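Local structure of uncharacterized protein (Sulfolobus solfataricus, 4WWM) at residues P2-I11 / R17-V29. The protein is probably a ubiquitin-like modifier of the Urm1 family, attached to other proteins and possibly also active in sulfur transfer for tRNA modification. Sequence-based numbering, arbitrary orientation.
Sequences PKVILKGPLI and REIYVNDRELLRV. With SO4 (sulfate ion), chain C.
One water is gripped three ways between Leu6, Lys7 and Arg17: it donates to Leu6 O at 2.7 Å and accepts from Lys7 NZ and Arg17 NE, placing a polar mediator between two positive side chains. Beside it, Leu6 N bonds almost straight to Arg17 O (2.8 Å, 176°), a single bond that extends the antiparallel ladder just past strand 18-20. Val4 and Ile19 form the hydrogen-bonded pair, exchanging both N-H groups, and Val21 N closes the other end on Pro2 O, where the proline ring packs its CG against Val21 CG2.

Lys3 and Glu18 occupy the outer face with Ile5 and Tyr20. With CG anti to the backbone N (chi1 -176°) and an extended chain, Lys3 lies over the Tyr20 ring, modelled in two conformers; in one, Lys3 CG makes a CH-pi contact, 4.1 Å from the Tyr20 centroid. Lys3 NZ donates a hydrogen bond to sulfate O2 (3.0 Å) and forms a salt bridge with Glu18 OE1, whose position is less sure. Shortened to an alanine, this position would probably leave the Glu18 carboxylate without its ammonium mate and the Tyr20 face without most of its aliphatic cover.

On the inner face, branching at CB suits Val4, whose CG2 meets Val29 CG1 of helix 26-33 at 3.6 Å, and Ile19, whose CG2 lies against Val4 CB; Ile33 backs Ile19 and Val21. The N-terminal antiparallel strand pair of this beta-grasp fold is thus two-sided: hydrocarbon seals it onto the helix, whereas the other face mixes charge, a ring and the aliphatic Ile5, and its lysine ammonium has taken up a sulfate, probably from the crystallisation liquor.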
loop_
_atom_site.group_PDB
_atom_site.type_symbol
_atom_site.label_atom_id
_atom_site.label_comp_id
_atom_site.label_asym_id
_atom_site.label_seq_id
_atom_site.Cartn_x
_atom_site.Cartn_y
_atom_site.Cartn_z
ATOM N N PRO A 2 1.324 -4.135 10.202
ATOM C CA PRO A 2 0.989 -4.938 9.022
ATOM C C PRO A 2 2.148 -5.118 8.047
ATOM O O PRO A 2 3.125 -4.366 8.060
ATOM C CB PRO A 2 -0.153 -4.148 8.364
ATOM C CG PRO A 2 -0.193 -2.827 9.055
ATOM C CD PRO A 2 0.350 -3.056 10.422
ATOM N N LYS A 3 2.015 -6.136 7.205
ATOM C CA LYS A 3 3.014 -6.467 6.203
ATOM C C LYS A 3 2.579 -5.921 4.848
ATOM O O LYS A 3 1.448 -6.153 4.416
ATOM C CB LYS A 3 3.209 -7.982 6.135
ATOM C CG LYS A 3 4.306 -8.446 5.190
ATOM C CD LYS A 3 4.413 -9.964 5.189
ATOM C CE LYS A 3 5.479 -10.458 4.233
ATOM N NZ LYS A 3 5.539 -11.946 4.217
ATOM N N VAL A 4 3.477 -5.182 4.198
ATOM C CA VAL A 4 3.233 -4.650 2.861
ATOM C C VAL A 4 4.031 -5.438 1.829
ATOM O O VAL A 4 5.243 -5.609 1.973
ATOM C CB VAL A 4 3.612 -3.159 2.768
ATOM C CG1 VAL A 4 3.394 -2.624 1.353
ATOM C CG2 VAL A 4 2.804 -2.346 3.761
ATOM N N ILE A 5 3.341 -5.924 0.801
ATOM C CA ILE A 5 3.980 -6.634 -0.300
ATOM C C ILE A 5 3.791 -5.863 -1.604
ATOM O O ILE A 5 2.666 -5.546 -1.989
ATOM C CB ILE A 5 3.414 -8.059 -0.460
ATOM C CG1 ILE A 5 3.591 -8.847 0.844
ATOM C CG2 ILE A 5 4.103 -8.774 -1.620
ATOM C CD1 ILE A 5 3.055 -10.278 0.800
ATOM N N LEU A 6 4.897 -5.568 -2.283
ATOM C CA LEU A 6 4.850 -4.879 -3.567
ATOM C C LEU A 6 4.840 -5.895 -4.698
ATOM O O LEU A 6 5.468 -6.950 -4.597
ATOM C CB LEU A 6 6.042 -3.926 -3.716
ATOM C CG LEU A 6 6.174 -2.827 -2.659
ATOM C CD1 LEU A 6 7.425 -2.008 -2.911
ATOM C CD2 LEU A 6 4.960 -1.921 -2.640
ATOM N N LYS A 7 4.118 -5.574 -5.768
ATOM C CA LYS A 7 4.028 -6.442 -6.940
ATOM C C LYS A 7 4.424 -5.691 -8.207
ATOM O O LYS A 7 4.359 -4.461 -8.261
ATOM C CB LYS A 7 2.610 -6.996 -7.096
ATOM C CG LYS A 7 2.168 -7.938 -5.987
ATOM C CD LYS A 7 2.884 -9.274 -6.068
ATOM C CE LYS A 7 2.555 -10.151 -4.874
ATOM N NZ LYS A 7 3.428 -11.356 -4.814
ATOM N N GLY A 8 4.827 -6.444 -9.226
ATOM C CA GLY A 8 5.129 -5.874 -10.523
ATOM C C GLY A 8 6.273 -4.875 -10.488
ATOM O O GLY A 8 7.211 -5.030 -9.704
ATOM N N PRO A 9 6.205 -3.844 -11.349
ATOM C CA PRO A 9 7.269 -2.837 -11.440
ATOM C C PRO A 9 7.532 -2.080 -10.141
ATOM O O PRO A 9 8.616 -1.517 -9.989
ATOM C CB PRO A 9 6.747 -1.877 -12.516
ATOM C CG PRO A 9 5.853 -2.706 -13.353
ATOM C CD PRO A 9 5.201 -3.671 -12.412
ATOM N N LEU A 10 6.563 -2.058 -9.230
ATOM C CA LEU A 10 6.727 -1.328 -7.974
ATOM C C LEU A 10 7.914 -1.868 -7.184
ATOM O O LEU A 10 8.569 -1.128 -6.451
ATOM C CB LEU A 10 5.458 -1.410 -7.121
ATOM C CG LEU A 10 4.208 -0.689 -7.631
ATOM C CD1 LEU A 10 3.080 -0.829 -6.616
ATOM C CD2 LEU A 10 4.481 0.781 -7.925
ATOM N N ILE A 11 8.189 -3.158 -7.342
ATOM C CA ILE A 11 9.295 -3.795 -6.640
ATOM C C ILE A 11 10.619 -3.118 -6.994
ATOM O O ILE A 11 11.377 -2.729 -6.107
ATOM C CB ILE A 11 9.366 -5.300 -6.968
ATOM C CG1 ILE A 11 8.108 -6.001 -6.453
ATOM C CG2 ILE A 11 10.615 -5.937 -6.355
ATOM C CD1 ILE A 11 7.921 -7.406 -6.995
ATOM N N ARG A 17 10.763 -5.595 -1.837
ATOM C CA ARG A 17 9.604 -6.416 -2.183
ATOM C C ARG A 17 8.591 -6.472 -1.044
ATOM O O ARG A 17 7.385 -6.390 -1.273
ATOM C CB ARG A 17 10.048 -7.832 -2.551
ATOM C CG ARG A 17 8.918 -8.720 -3.047
ATOM C CD ARG A 17 9.431 -10.080 -3.491
ATOM N NE ARG A 17 8.347 -10.974 -3.889
ATOM C CZ ARG A 17 8.520 -12.215 -4.335
ATOM N NH1 ARG A 17 9.740 -12.726 -4.445
ATOM N NH2 ARG A 17 7.469 -12.950 -4.673
ATOM N N GLU A 18 9.089 -6.622 0.178
ATOM C CA GLU A 18 8.229 -6.722 1.348
ATOM C C GLU A 18 8.808 -5.935 2.505
ATOM O O GLU A 18 10.026 -5.868 2.679
ATOM C CB GLU A 18 8.034 -8.183 1.762
ATOM C CG GLU A 18 7.466 -9.060 0.668
ATOM C CD GLU A 18 7.308 -10.505 1.097
ATOM O OE1 GLU A 18 7.581 -10.814 2.278
ATOM O OE2 GLU A 18 6.914 -11.331 0.247
ATOM N N ILE A 19 7.921 -5.348 3.298
ATOM C CA ILE A 19 8.327 -4.551 4.442
ATOM C C ILE A 19 7.197 -4.529 5.466
ATOM O O ILE A 19 6.021 -4.540 5.100
ATOM C CB ILE A 19 8.701 -3.110 4.009
ATOM C CG1 ILE A 19 9.452 -2.377 5.125
ATOM C CG2 ILE A 19 7.458 -2.330 3.580
ATOM C CD1 ILE A 19 10.036 -1.042 4.683
ATOM N N TYR A 20 7.555 -4.538 6.747
ATOM C CA TYR A 20 6.573 -4.394 7.815
ATOM C C TYR A 20 6.490 -2.938 8.258
ATOM O O TYR A 20 7.497 -2.229 8.271
ATOM C CB TYR A 20 6.932 -5.283 9.006
ATOM C CG TYR A 20 6.685 -6.760 8.792
ATOM C CD1 TYR A 20 7.639 -7.564 8.181
ATOM C CD2 TYR A 20 5.508 -7.354 9.226
ATOM C CE1 TYR A 20 7.420 -8.913 7.995
ATOM C CE2 TYR A 20 5.280 -8.703 9.044
ATOM C CZ TYR A 20 6.239 -9.477 8.430
ATOM O OH TYR A 20 6.009 -10.822 8.251
ATOM N N VAL A 21 5.286 -2.500 8.615
ATOM C CA VAL A 21 5.053 -1.146 9.109
ATOM C C VAL A 21 4.134 -1.225 10.326
ATOM O O VAL A 21 3.262 -2.091 10.386
ATOM C CB VAL A 21 4.422 -0.241 8.030
ATOM C CG1 VAL A 21 5.371 -0.084 6.841
ATOM C CG2 VAL A 21 3.067 -0.798 7.582
ATOM N N ASN A 22 4.321 -0.336 11.293
ATOM C CA ASN A 22 3.550 -0.414 12.531
ATOM C C ASN A 22 2.171 0.247 12.428
ATOM O O ASN A 22 1.334 0.096 13.317
ATOM C CB ASN A 22 4.339 0.210 13.686
ATOM C CG ASN A 22 4.614 1.692 13.484
ATOM O OD1 ASN A 22 4.131 2.309 12.533
ATOM N ND2 ASN A 22 5.393 2.271 14.392
ATOM N N ASP A 23 1.937 0.967 11.337
ATOM C CA ASP A 23 0.715 1.750 11.174
ATOM C C ASP A 23 -0.537 0.878 11.077
ATOM O O ASP A 23 -0.534 -0.154 10.406
ATOM C CB ASP A 23 0.832 2.629 9.926
ATOM C CG ASP A 23 1.924 3.674 10.048
ATOM O OD1 ASP A 23 1.638 4.778 10.559
ATOM O OD2 ASP A 23 3.068 3.390 9.633
ATOM N N ARG A 24 -1.606 1.301 11.750
ATOM C CA ARG A 24 -2.884 0.592 11.701
ATOM C C ARG A 24 -3.906 1.337 10.838
ATOM O O ARG A 24 -5.051 0.906 10.704
ATOM C CB ARG A 24 -3.431 0.389 13.114
ATOM C CG ARG A 24 -2.493 -0.394 14.024
ATOM C CD ARG A 24 -3.129 -0.660 15.374
ATOM N NE ARG A 24 -4.247 -1.593 15.276
ATOM C CZ ARG A 24 -5.057 -1.902 16.284
ATOM N NH1 ARG A 24 -4.881 -1.349 17.478
ATOM N NH2 ARG A 24 -6.049 -2.761 16.098
ATOM N N GLU A 25 -3.479 2.455 10.261
ATOM C CA GLU A 25 -4.306 3.244 9.353
ATOM C C GLU A 25 -3.729 3.154 7.944
ATOM O O GLU A 25 -2.575 3.525 7.721
ATOM C CB GLU A 25 -4.375 4.702 9.815
ATOM C CG GLU A 25 -5.154 5.626 8.889
ATOM C CD GLU A 25 -5.079 7.080 9.319
ATOM O OE1 GLU A 25 -5.393 7.959 8.491
ATOM O OE2 GLU A 25 -4.713 7.341 10.486
ATOM N N LEU A 26 -4.531 2.671 7.000
ATOM C CA LEU A 26 -4.040 2.370 5.657
ATOM C C LEU A 26 -3.346 3.563 5.011
ATOM O O LEU A 26 -2.269 3.416 4.443
ATOM C CB LEU A 26 -5.181 1.899 4.752
ATOM C CG LEU A 26 -4.780 1.633 3.295
ATOM C CD1 LEU A 26 -3.684 0.578 3.215
ATOM C CD2 LEU A 26 -5.985 1.218 2.464
ATOM N N LEU A 27 -3.962 4.737 5.095
ATOM C CA LEU A 27 -3.377 5.931 4.500
ATOM C C LEU A 27 -1.975 6.172 5.049
ATOM O O LEU A 27 -1.056 6.500 4.302
ATOM C CB LEU A 27 -4.256 7.156 4.755
ATOM C CG LEU A 27 -3.672 8.480 4.251
ATOM C CD1 LEU A 27 -3.468 8.437 2.744
ATOM C CD2 LEU A 27 -4.567 9.649 4.632
ATOM N N ARG A 28 -1.820 6.003 6.358
ATOM C CA ARG A 28 -0.535 6.229 7.006
ATOM C C ARG A 28 0.483 5.176 6.584
ATOM O O ARG A 28 1.672 5.475 6.457
ATOM C CB ARG A 28 -0.695 6.235 8.527
ATOM C CG ARG A 28 -1.585 7.357 9.042
ATOM C CD ARG A 28 -0.856 8.232 10.048
ATOM N NE ARG A 28 -0.398 7.469 11.204
ATOM C CZ ARG A 28 0.509 7.896 12.078
ATOM N NH1 ARG A 28 1.075 9.088 11.932
ATOM N NH2 ARG A 28 0.859 7.123 13.098
ATOM N N VAL A 29 0.021 3.947 6.370
ATOM C CA VAL A 29 0.880 2.902 5.823
ATOM C C VAL A 29 1.438 3.381 4.487
ATOM O O VAL A 29 2.650 3.362 4.267
ATOM C CB VAL A 29 0.117 1.564 5.632
ATOM C CG1 VAL A 29 0.956 0.540 4.860
ATOM C CG2 VAL A 29 -0.293 0.989 6.974
HETATM S S SO4 C . 8.067 -12.808 7.403
HETATM O O1 SO4 C . 6.918 -13.575 7.877
HETATM O O2 SO4 C . 7.640 -11.917 6.328
HETATM O O3 SO4 C . 9.089 -13.723 6.904
HETATM O O4 SO4 C . 8.614 -12.021 8.504
HETATM O O HOH W 1 5.774 -9.602 -4.516
#